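Local structure of cytochrome cL (Hyphomicrobium denitrificans, 2D0W) at residues H63-I66 and G67-K70; K145-I149 and K150-A154; G18-K22 and E23-T27; I119-I122 and R123-Q126. The protein carries electrons through a covalently bound haem in the periplasm and probably serves as the electron acceptor of methanol dehydrogenase during methanol oxidation. All coordinates share one frame; numbering follows the deposited sequence.

Contact 1: residues H63-I66 and G67-K70; sequences HGHI and GEGK. With ZN (zinc ion), chain C; HEM (protoporphyrin IX containing Fe), chain H.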
loop_
_atom_site.group_PDB
_atom_site.type_symbol
_atom_site.label_atom_id
_atom_site.label_comp_id
_atom_site.label_asym_id
_atom_site.label_seq_id
_atom_site.Cartn_x
_atom_site.Cartn_y
_atom_site.Cartn_z
ATOM N N HIS A 63 -2.759 -13.463 -0.865
ATOM C CA HIS A 63 -1.532 -12.982 -0.206
ATOM C C HIS A 63 -1.591 -13.233 1.322
ATOM O O HIS A 63 -0.579 -13.088 2.047
ATOM C CB HIS A 63 -1.294 -11.501 -0.567
ATOM C CG HIS A 63 -0.831 -11.268 -1.996
ATOM N ND1 HIS A 63 0.427 -11.603 -2.438
ATOM C CD2 HIS A 63 -1.452 -10.701 -3.055
ATOM C CE1 HIS A 63 0.577 -11.266 -3.697
ATOM N NE2 HIS A 63 -0.560 -10.711 -4.110
ATOM N N GLY A 64 -2.771 -13.630 1.816
ATOM C CA GLY A 64 -2.930 -13.988 3.219
ATOM C C GLY A 64 -3.493 -12.823 4.019
ATOM O O GLY A 64 -3.334 -11.651 3.611
ATOM N N HIS A 65 -4.154 -13.137 5.139
ATOM C CA HIS A 65 -4.934 -12.151 5.857
ATOM C C HIS A 65 -4.007 -11.171 6.529
ATOM O O HIS A 65 -4.393 -10.029 6.742
ATOM C CB HIS A 65 -5.916 -12.778 6.898
ATOM C CG HIS A 65 -5.235 -13.417 8.073
ATOM N ND1 HIS A 65 -4.288 -14.395 7.928
ATOM C CD2 HIS A 65 -5.353 -13.204 9.411
ATOM C CE1 HIS A 65 -3.854 -14.773 9.120
ATOM N NE2 HIS A 65 -4.474 -14.051 10.036
ATOM N N ILE A 66 -2.790 -11.597 6.851
ATOM C CA ILE A 66 -1.758 -10.661 7.350
ATOM C C ILE A 66 -0.566 -10.419 6.388
ATOM O O ILE A 66 0.452 -9.871 6.791
ATOM C CB ILE A 66 -1.363 -10.911 8.842
ATOM C CG1 ILE A 66 -0.653 -12.282 9.060
ATOM C CG2 ILE A 66 -2.610 -10.819 9.673
ATOM C CD1 ILE A 66 0.144 -12.360 10.399
ATOM N N GLY A 67 -0.726 -10.785 5.111
ATOM C CA GLY A 67 0.360 -10.641 4.109
ATOM C C GLY A 67 1.404 -11.759 4.174
ATOM O O GLY A 67 2.479 -11.630 3.587
ATOM N N GLU A 68 1.094 -12.831 4.914
ATOM C CA GLU A 68 2.009 -13.971 5.125
ATOM C C GLU A 68 2.333 -14.792 3.862
ATOM O O GLU A 68 3.409 -15.395 3.755
ATOM C CB GLU A 68 1.499 -14.861 6.304
ATOM C CG GLU A 68 0.273 -15.791 6.013
ATOM C CD GLU A 68 -1.115 -15.109 6.169
ATOM O OE1 GLU A 68 -2.177 -15.794 6.174
ATOM O OE2 GLU A 68 -1.172 -13.879 6.304
ATOM N N GLY A 69 1.421 -14.786 2.894
ATOM C CA GLY A 69 1.607 -15.487 1.626
ATOM C C GLY A 69 0.606 -16.616 1.643
ATOM O O GLY A 69 0.293 -17.096 2.727
ATOM N N LYS A 70 0.041 -16.938 0.479
ATOM C CA LYS A 70 -0.817 -18.113 0.231
ATOM C C LYS A 70 -0.537 -18.558 -1.186
ATOM O O LYS A 70 0.578 -18.978 -1.478
ATOM C CB LYS A 70 -2.295 -17.803 0.331
ATOM C CG LYS A 70 -2.827 -17.675 1.701
ATOM C CD LYS A 70 -4.309 -17.897 1.601
ATOM C CE LYS A 70 -4.848 -18.247 2.940
ATOM N NZ LYS A 70 -6.030 -19.131 2.747
HETATM ZN ZN ZN C . -3.824 -15.069 6.177
HETATM C CHA HEM H . 2.515 -10.452 -6.744
HETATM C CHB HEM H . -0.060 -7.174 -4.213
HETATM C CHC HEM H . -4.275 -9.369 -5.300
HETATM C CHD HEM H . -1.595 -13.163 -6.711
HETATM C C1A HEM H . 2.213 -9.298 -6.017
HETATM C C2A HEM H . 3.101 -8.205 -5.639
HETATM C C3A HEM H . 2.387 -7.334 -4.925
HETATM C C4A HEM H . 1.008 -7.795 -4.833
HETATM C CMA HEM H . 2.891 -6.010 -4.264
HETATM C CAA HEM H . 4.613 -8.128 -5.945
HETATM C CBA HEM H . 5.318 -8.878 -4.801
HETATM C CGA HEM H . 6.835 -8.746 -4.864
HETATM O O1A HEM H . 7.350 -7.857 -5.584
HETATM O O2A HEM H . 7.519 -9.553 -4.189
HETATM C C1B HEM H . -1.429 -7.445 -4.325
HETATM C C2B HEM H . -2.584 -6.710 -3.797
HETATM C C3B HEM H . -3.651 -7.240 -4.152
HETATM C C4B HEM H . -3.377 -8.443 -4.876
HETATM C CMB HEM H . -2.384 -5.498 -2.888
HETATM C CAB HEM H . -5.042 -6.588 -4.101
HETATM C CBB HEM H . -5.249 -5.411 -4.605
HETATM C C1C HEM H . -3.921 -10.618 -5.762
HETATM C C2C HEM H . -4.824 -11.651 -6.307
HETATM C C3C HEM H . -4.088 -12.698 -6.632
HETATM C C4C HEM H . -2.671 -12.347 -6.446
HETATM C CMC HEM H . -6.305 -11.639 -5.962
HETATM C CAC HEM H . -4.504 -14.174 -6.931
HETATM C CBC HEM H . -5.511 -14.343 -7.745
HETATM C C1D HEM H . -0.283 -12.809 -6.954
HETATM C C2D HEM H . 0.726 -13.630 -7.596
HETATM C C3D HEM H . 1.998 -12.789 -7.618
HETATM C C4D HEM H . 1.662 -11.540 -6.964
HETATM C CMD HEM H . 0.530 -15.073 -8.155
HETATM C CAD HEM H . 3.409 -13.142 -8.213
HETATM C CBD HEM H . 3.418 -12.358 -9.528
HETATM C CGD HEM H . 4.791 -12.196 -10.132
HETATM O O1D HEM H . 4.935 -11.506 -11.157
HETATM O O2D HEM H . 5.743 -12.744 -9.558
HETATM N NA HEM H . 0.970 -9.005 -5.490
HETATM N NB HEM H . -2.018 -8.542 -4.917
HETATM N NC HEM H . -2.613 -11.057 -5.912
HETATM N ND HEM H . 0.323 -11.612 -6.583
HETATM FE FE HEM H . -0.855 -9.991 -5.796
#
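E68 folds back from the type I turn G64-G67 to meet H65 and I66, just past the CXXCH haem-attachment motif that ends at H63. Its CB carries CG between the backbone N and the carbonyl carbon (chi1 75°), and a bend at chi2 brings CD to 3.6 Å from G64 CA. E68 OE1 binds the zinc ion at 1.8 Å, and H65 ND1 binds the same ion at 1.9 Å; the imidazole and carboxylate planes stand 86° apart, with OE1 at the edge of the ring. E68 OE2 accepts from I66 N at 2.9 Å through its syn lone pair, and I66 CG1 passes 3.2 Å from this oxygen.

The backbone closes the loop, G69 N donating to H63 O at 2.8 Å. H63 itself faces the other way, NE2 on the haem iron at 1.9 Å opposite M103, while its ND1 donates to P73 O. One short loop thus serves two metals: the bond to P73 fixes the rotation of the axial imidazole and would be expected to make it more electron-rich, while the zinc ion and I66 N probably both stabilise the negative charge of E68.

Contact 2: residues K145-I149 and K150-A154; sequences KPFDI and KAWEA. With ZN (zinc ion), chain F.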
loop_
_atom_site.group_PDB
_atom_site.type_symbol
_atom_site.label_atom_id
_atom_site.label_comp_id
_atom_site.label_asym_id
_atom_site.label_seq_id
_atom_site.Cartn_x
_atom_site.Cartn_y
_atom_site.Cartn_z
ATOM N N LYS A 145 7.144 -0.749 14.652
ATOM C CA LYS A 145 7.227 -2.049 15.349
ATOM C C LYS A 145 6.682 -3.162 14.444
ATOM O O LYS A 145 5.710 -2.939 13.735
ATOM C CB LYS A 145 6.467 -1.993 16.679
ATOM C CG LYS A 145 5.272 -1.044 16.687
ATOM C CD LYS A 145 3.982 -1.733 16.246
ATOM C CE LYS A 145 2.746 -0.858 16.402
ATOM N NZ LYS A 145 2.795 0.337 15.495
ATOM N N PRO A 146 7.296 -4.366 14.480
ATOM C CA PRO A 146 6.828 -5.453 13.633
ATOM C C PRO A 146 5.323 -5.645 13.888
ATOM O O PRO A 146 4.897 -5.520 15.040
ATOM C CB PRO A 146 7.623 -6.677 14.151
ATOM C CG PRO A 146 8.137 -6.266 15.532
ATOM C CD PRO A 146 8.424 -4.785 15.345
ATOM N N PHE A 147 4.529 -5.936 12.840
ATOM C CA PHE A 147 3.059 -6.024 13.024
ATOM C C PHE A 147 2.748 -7.264 13.860
ATOM O O PHE A 147 3.298 -8.304 13.596
ATOM C CB PHE A 147 2.344 -6.106 11.677
ATOM C CG PHE A 147 0.821 -6.229 11.767
ATOM C CD1 PHE A 147 0.188 -7.430 11.410
ATOM C CD2 PHE A 147 0.023 -5.136 12.151
ATOM C CE1 PHE A 147 -1.190 -7.581 11.484
ATOM C CE2 PHE A 147 -1.372 -5.263 12.231
ATOM C CZ PHE A 147 -1.982 -6.492 11.873
ATOM N N ASP A 148 1.874 -7.118 14.846
ATOM C CA ASP A 148 1.362 -8.208 15.663
ATOM C C ASP A 148 -0.137 -8.251 15.548
ATOM O O ASP A 148 -0.820 -7.400 16.126
ATOM C CB ASP A 148 1.689 -7.975 17.140
ATOM C CG ASP A 148 1.224 -9.128 18.018
ATOM O OD1 ASP A 148 0.720 -10.166 17.478
ATOM O OD2 ASP A 148 1.373 -9.008 19.242
ATOM N N ILE A 149 -0.654 -9.230 14.812
ATOM C CA ILE A 149 -2.122 -9.384 14.598
ATOM C C ILE A 149 -2.938 -9.487 15.901
ATOM O O ILE A 149 -4.081 -9.021 15.961
ATOM C CB ILE A 149 -2.434 -10.599 13.703
ATOM C CG1 ILE A 149 -3.965 -10.746 13.430
ATOM C CG2 ILE A 149 -1.887 -11.829 14.310
ATOM C CD1 ILE A 149 -4.588 -9.661 12.498
ATOM N N LYS A 150 -2.342 -10.097 16.923
ATOM C CA LYS A 150 -2.962 -10.248 18.243
ATOM C C LYS A 150 -3.268 -8.915 18.896
ATOM O O LYS A 150 -4.425 -8.670 19.286
ATOM C CB LYS A 150 -2.093 -11.089 19.160
ATOM C CG LYS A 150 -1.936 -12.542 18.704
ATOM C CD LYS A 150 -0.975 -13.307 19.669
ATOM C CE LYS A 150 0.451 -12.679 19.662
ATOM N NZ LYS A 150 1.463 -13.595 20.282
ATOM N N ALA A 151 -2.261 -8.043 18.950
ATOM C CA ALA A 151 -2.418 -6.668 19.418
ATOM C C ALA A 151 -3.376 -5.853 18.574
ATOM O O ALA A 151 -4.137 -5.068 19.120
ATOM C CB ALA A 151 -1.059 -5.942 19.472
ATOM N N TRP A 152 -3.309 -6.037 17.251
ATOM C CA TRP A 152 -4.192 -5.387 16.303
ATOM C C TRP A 152 -5.661 -5.740 16.552
ATOM O O TRP A 152 -6.537 -4.867 16.506
ATOM C CB TRP A 152 -3.828 -5.799 14.866
ATOM C CG TRP A 152 -4.785 -5.142 13.792
ATOM C CD1 TRP A 152 -5.799 -5.765 13.074
ATOM C CD2 TRP A 152 -4.800 -3.759 13.372
ATOM N NE1 TRP A 152 -6.419 -4.850 12.246
ATOM C CE2 TRP A 152 -5.831 -3.622 12.409
ATOM C CE3 TRP A 152 -4.039 -2.635 13.707
ATOM C CZ2 TRP A 152 -6.112 -2.396 11.781
ATOM C CZ3 TRP A 152 -4.319 -1.412 13.086
ATOM C CH2 TRP A 152 -5.352 -1.306 12.126
ATOM N N GLU A 153 -5.920 -7.031 16.734
ATOM C CA GLU A 153 -7.273 -7.532 17.004
ATOM C C GLU A 153 -7.785 -7.139 18.396
ATOM O O GLU A 153 -8.984 -6.997 18.578
ATOM C CB GLU A 153 -7.348 -9.056 16.884
ATOM C CG GLU A 153 -6.927 -9.709 15.524
ATOM C CD GLU A 153 -7.872 -9.424 14.346
ATOM O OE1 GLU A 153 -7.816 -10.192 13.334
ATOM O OE2 GLU A 153 -8.645 -8.444 14.382
ATOM N N ALA A 154 -6.879 -7.006 19.364
ATOM C CA ALA A 154 -7.246 -6.659 20.743
ATOM C C ALA A 154 -7.434 -5.159 20.991
ATOM O O ALA A 154 -8.350 -4.753 21.711
ATOM C CB ALA A 154 -6.217 -7.220 21.709
HETATM ZN ZN ZN F . -8.912 -9.402 11.540
HETATM O O HOH W 1 -7.900 -10.490 9.497
#
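D148 O accepts from W152 N at 3.1 Å, and I149 O accepts from E153 N at 2.8 Å; these bonds turn the extended backbone of F147 and D148 into the first turn of helix 149-161. The motif is an Asp N-cap. With CG anti to the backbone N (chi1 -177°), the carboxylate of D148 swings back over the helix start, and OD1 takes the hydrogen bond of K150 N at 3.1 Å. That N-H meets OD1 from well above the carboxylate plane, 63° out of it, and the bond is bent. K150 curls round the same oxygen, bringing CE to 3.3 Å from D148 OD1, although its ammonium stays beyond salt-bridge distance. Were D148 an alanine, K150 N would probably lose its capping acceptor, and the positive end of the helix dipole the negative charge that faces it.

F147 lies across the base of the indole: its CZ touches W152 CB at 3.6 Å, and the ring planes are inclined at 54°, neither stacked nor edge-to-face. W152 NE1 donates to E52 of helix 48-58, and both aromatic rings also meet W121, which joins this helix start to the aromatic core. On the neighbouring side of the helix, I149 and E153 run alongside each other in the same direction, with I149 CD1 3.4 Å from E153 OE1. That oxygen binds a zinc ion at 2.2 Å, and a water also lies on this ion, its O 2.5 Å from the metal.

Contact 3: residues G18-K22 and E23-T27; sequences GQAPK and EGRDT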
loop_
_atom_site.group_PDB
_atom_site.type_symbol
_atom_site.label_atom_id
_atom_site.label_comp_id
_atom_site.label_asym_id
_atom_site.label_seq_id
_atom_site.Cartn_x
_atom_site.Cartn_y
_atom_site.Cartn_z
ATOM N N GLY A 18 -6.803 7.329 -17.303
ATOM C CA GLY A 18 -7.761 6.658 -18.151
ATOM C C GLY A 18 -8.433 5.501 -17.453
ATOM O O GLY A 18 -9.605 5.220 -17.710
ATOM N N GLN A 19 -7.693 4.845 -16.551
ATOM C CA GLN A 19 -8.096 3.563 -15.991
ATOM C C GLN A 19 -8.621 3.635 -14.577
ATOM O O GLN A 19 -9.526 2.890 -14.227
ATOM C CB GLN A 19 -6.973 2.518 -16.134
ATOM C CG GLN A 19 -6.801 1.936 -17.562
ATOM C CD GLN A 19 -7.870 0.896 -17.932
ATOM O OE1 GLN A 19 -7.954 -0.172 -17.320
ATOM N NE2 GLN A 19 -8.674 1.205 -18.952
ATOM N N ALA A 20 -8.057 4.520 -13.759
ATOM C CA ALA A 20 -8.572 4.737 -12.405
ATOM C C ALA A 20 -10.047 5.180 -12.403
ATOM O O ALA A 20 -10.479 5.893 -13.306
ATOM C CB ALA A 20 -7.731 5.733 -11.711
ATOM N N PRO A 21 -10.835 4.747 -11.382
ATOM C CA PRO A 21 -12.202 5.264 -11.181
ATOM C C PRO A 21 -12.245 6.786 -11.280
ATOM O O PRO A 21 -11.263 7.442 -10.941
ATOM C CB PRO A 21 -12.497 4.851 -9.731
ATOM C CG PRO A 21 -11.704 3.583 -9.554
ATOM C CD PRO A 21 -10.470 3.726 -10.386
ATOM N N LYS A 22 -13.363 7.367 -11.717
ATOM C CA LYS A 22 -13.460 8.849 -11.741
ATOM C C LYS A 22 -13.423 9.484 -10.324
ATOM O O LYS A 22 -12.860 10.565 -10.126
ATOM C CB LYS A 22 -14.696 9.341 -12.529
ATOM C CG LYS A 22 -14.373 10.109 -13.837
ATOM C CD LYS A 22 -13.445 9.331 -14.806
ATOM C CE LYS A 22 -12.576 10.219 -15.677
ATOM N NZ LYS A 22 -12.030 11.448 -14.980
ATOM N N GLU A 23 -14.020 8.810 -9.352
ATOM C CA GLU A 23 -14.139 9.318 -7.992
ATOM C C GLU A 23 -12.885 9.024 -7.188
ATOM O O GLU A 23 -12.149 8.119 -7.524
ATOM C CB GLU A 23 -15.349 8.669 -7.292
ATOM C CG GLU A 23 -16.657 8.756 -8.097
ATOM C CD GLU A 23 -16.742 7.749 -9.260
ATOM O OE1 GLU A 23 -15.906 6.787 -9.369
ATOM O OE2 GLU A 23 -17.661 7.944 -10.088
ATOM N N GLY A 24 -12.641 9.801 -6.131
ATOM C CA GLY A 24 -11.598 9.476 -5.156
ATOM C C GLY A 24 -10.205 9.889 -5.596
ATOM O O GLY A 24 -9.205 9.360 -5.100
ATOM N N ARG A 25 -10.120 10.841 -6.524
ATOM C CA ARG A 25 -8.827 11.374 -6.915
ATOM C C ARG A 25 -8.587 12.751 -6.309
ATOM O O ARG A 25 -7.438 13.208 -6.204
ATOM C CB ARG A 25 -8.657 11.428 -8.449
ATOM C CG ARG A 25 -9.698 10.687 -9.206
ATOM C CD ARG A 25 -9.264 9.785 -10.335
ATOM N NE ARG A 25 -8.928 10.512 -11.539
ATOM C CZ ARG A 25 -9.078 10.065 -12.785
ATOM N NH1 ARG A 25 -9.614 8.881 -13.045
ATOM N NH2 ARG A 25 -8.701 10.843 -13.793
ATOM N N ASP A 26 -9.661 13.445 -5.961
ATOM C CA ASP A 26 -9.519 14.841 -5.557
ATOM C C ASP A 26 -9.209 14.970 -4.047
ATOM O O ASP A 26 -9.959 15.631 -3.333
ATOM C CB ASP A 26 -10.791 15.654 -5.948
ATOM C CG ASP A 26 -10.723 17.135 -5.496
ATOM O OD1 ASP A 26 -9.619 17.714 -5.436
ATOM O OD2 ASP A 26 -11.783 17.726 -5.187
ATOM N N THR A 27 -8.149 14.327 -3.549
ATOM C CA THR A 27 -7.824 14.426 -2.098
ATOM C C THR A 27 -6.401 14.950 -1.953
ATOM O O THR A 27 -5.578 14.783 -2.882
ATOM C CB THR A 27 -7.974 13.076 -1.314
ATOM O OG1 THR A 27 -6.865 12.227 -1.630
ATOM C CG2 THR A 27 -9.310 12.353 -1.641
#
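This is a surface loop contact between A20, P21, K22 and R25, where the chain leaves helix 16-19 and turns toward helix 28-36. In this exit loop the side chain of R25 folds back to the main-chain carbonyl of P21. Bends at chi2 and chi3 lay its CD and guanidinium beside the backbone of A20 and P21. R25 NH1 donates to P21 O at 3.0 Å with a fairly straight N-H...O angle of 157°. The donor stands above the carbonyl plane, while P21 O is tilted only 16° from the guanidinium plane. A20 O lies in that plane at the edge, 3.1 Å from the same NH1. With a leucine at R25, P21 O is likely to lose its guanidinium donor, and the loop at P21 and K22 to move more easily.

Outside the loop, R25 also touches L112 at the start of helix 112-124, as does A20, and its NH2 has a long, weak ion pair with E17. G24, at positive phi, pairs its backbone with D113. T27 then caps helix 28-36, its OG1 bonded to V30 N and D113. Over one face of the guanidinium comes K22, a like charge, its NZ 3.6 Å from R25 NH2.

Contact 4: residues I119-I122 and R123-Q126; sequences IAWI and RHIQ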
loop_
_atom_site.group_PDB
_atom_site.type_symbol
_atom_site.label_atom_id
_atom_site.label_comp_id
_atom_site.label_asym_id
_atom_site.label_seq_id
_atom_site.Cartn_x
_atom_site.Cartn_y
_atom_site.Cartn_z
ATOM N N ILE A 119 -2.057 0.695 0.398
ATOM C CA ILE A 119 -0.571 0.639 0.459
ATOM C C ILE A 119 -0.119 0.899 1.938
ATOM O O ILE A 119 0.765 0.225 2.458
ATOM C CB ILE A 119 0.010 1.644 -0.526
ATOM C CG1 ILE A 119 -0.145 1.135 -1.963
ATOM C CG2 ILE A 119 1.506 1.986 -0.222
ATOM C CD1 ILE A 119 0.135 2.193 -3.095
ATOM N N ALA A 120 -0.754 1.835 2.631
ATOM C CA ALA A 120 -0.417 2.098 4.050
ATOM C C ALA A 120 -0.605 0.849 4.869
ATOM O O ALA A 120 0.187 0.565 5.774
ATOM C CB ALA A 120 -1.277 3.227 4.643
ATOM N N TRP A 121 -1.654 0.086 4.562
ATOM C CA TRP A 121 -1.902 -1.202 5.290
ATOM C C TRP A 121 -0.800 -2.189 4.991
ATOM O O TRP A 121 -0.324 -2.849 5.900
ATOM C CB TRP A 121 -3.245 -1.870 4.921
ATOM C CG TRP A 121 -3.496 -3.179 5.646
ATOM C CD1 TRP A 121 -3.647 -4.436 5.090
ATOM C CD2 TRP A 121 -3.608 -3.353 7.049
ATOM N NE1 TRP A 121 -3.866 -5.372 6.078
ATOM C CE2 TRP A 121 -3.843 -4.729 7.291
ATOM C CE3 TRP A 121 -3.542 -2.478 8.141
ATOM C CZ2 TRP A 121 -3.996 -5.252 8.594
ATOM C CZ3 TRP A 121 -3.685 -3.011 9.448
ATOM C CH2 TRP A 121 -3.911 -4.383 9.642
ATOM N N ILE A 122 -0.466 -2.361 3.692
ATOM C CA ILE A 122 0.628 -3.243 3.308
ATOM C C ILE A 122 1.939 -2.899 4.027
ATOM O O ILE A 122 2.642 -3.789 4.497
ATOM C CB ILE A 122 0.824 -3.310 1.743
ATOM C CG1 ILE A 122 -0.429 -3.916 1.081
ATOM C CG2 ILE A 122 2.142 -4.059 1.392
ATOM C CD1 ILE A 122 -0.459 -3.688 -0.464
ATOM N N ARG A 123 2.273 -1.617 4.129
ATOM C CA ARG A 123 3.473 -1.217 4.893
ATOM C C ARG A 123 3.328 -1.581 6.363
ATOM O O ARG A 123 4.312 -2.007 7.013
ATOM C CB ARG A 123 3.776 0.282 4.755
ATOM C CG ARG A 123 3.983 0.763 3.267
ATOM C CD ARG A 123 4.968 -0.151 2.588
ATOM N NE ARG A 123 5.370 0.447 1.327
ATOM C CZ ARG A 123 6.049 -0.162 0.367
ATOM N NH1 ARG A 123 6.403 -1.414 0.483
ATOM N NH2 ARG A 123 6.354 0.518 -0.727
ATOM N N HIS A 124 2.125 -1.387 6.900
ATOM C CA HIS A 124 1.890 -1.608 8.370
ATOM C C HIS A 124 2.066 -3.063 8.880
ATOM O O HIS A 124 2.421 -3.282 10.051
ATOM C CB HIS A 124 0.497 -1.110 8.790
ATOM C CG HIS A 124 0.317 -1.039 10.283
ATOM N ND1 HIS A 124 0.922 -0.073 11.066
ATOM C CD2 HIS A 124 -0.412 -1.802 11.126
ATOM C CE1 HIS A 124 0.583 -0.266 12.335
ATOM N NE2 HIS A 124 -0.216 -1.316 12.395
ATOM N N ILE A 125 1.751 -4.022 8.006
ATOM C CA ILE A 125 1.826 -5.466 8.295
ATOM C C ILE A 125 3.218 -6.106 8.202
ATOM O O ILE A 125 3.377 -7.291 8.545
ATOM C CB ILE A 125 0.767 -6.306 7.438
ATOM C CG1 ILE A 125 0.961 -6.169 5.914
ATOM C CG2 ILE A 125 -0.697 -5.970 7.851
ATOM C CD1 ILE A 125 -0.178 -6.850 5.094
ATOM N N GLN A 126 4.206 -5.308 7.762
ATOM C CA GLN A 126 5.631 -5.642 7.796
ATOM C C GLN A 126 6.052 -6.131 9.176
ATOM O O GLN A 126 5.696 -5.559 10.178
ATOM C CB GLN A 126 6.472 -4.416 7.427
ATOM C CG GLN A 126 7.971 -4.677 7.302
ATOM C CD GLN A 126 8.314 -5.748 6.257
ATOM O OE1 GLN A 126 9.290 -6.489 6.420
ATOM N NE2 GLN A 126 7.538 -5.817 5.181
HETATM O O HOH W 2 4.970 -5.006 4.180
#
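W121 and I125, one helical turn apart, pack together near the C-terminal end of helix 112-124, a buried helix of the cytochrome c fold. Three successive i to i+4 bonds give the backbone evidence: R123 N to I119 O at 2.9 Å, H124 N to A120 O at 3.0 Å and I125 N to W121 O at 3.2 Å.

Among the apolar contacts, a CH-pi interaction stands out. I125 CG2 sits over one face of the indole, 3.8 Å from the centroid of the six-membered ring and 28° off its normal, with W121 CE2 3.4 Å away. The indole swings alongside the helix because CG is anti to the backbone N (chi1 180°), and I125 meets it at about a right angle. The H124 ring lies nearly parallel to the indole but is slid aside, so overlap is slight. W121 NE1 is buried without a polar partner.

Polar side chains point elsewhere: R123 to D88 and N85, H124 ND1 to E43. I122 touches the haem, placing this helix against the cofactor. Beyond it the chain is tied by solvent: a water donates to I122 O at 2.6 Å and accepts from Q126 NE2 at 2.9 Å.

Along the chain the order is contact 3, contact 1, contact 4, contact 2. Contacts 1, 4 and 2 form one connected cluster: contact 4, on helix 112-124, has its centre about 12 Å from the centres of both others, which lie about 15 Å apart. I66 of contact 1 packs on I149 and F147 of contact 2, and I125 reaches I66 O. F147 N and Q126 O, 2.9 Å apart, probably hydrogen-bond contact 2 to contact 4. The haem-ligand loop, the haem-contacting helix and the start of helix 149-161 therefore pack against one another. Contact 3 stands apart, 28 Å from contact 1 and 32 Å from contact 2 between centres, across the chain's centre; its loop instead meets the beginning of helix 112-124.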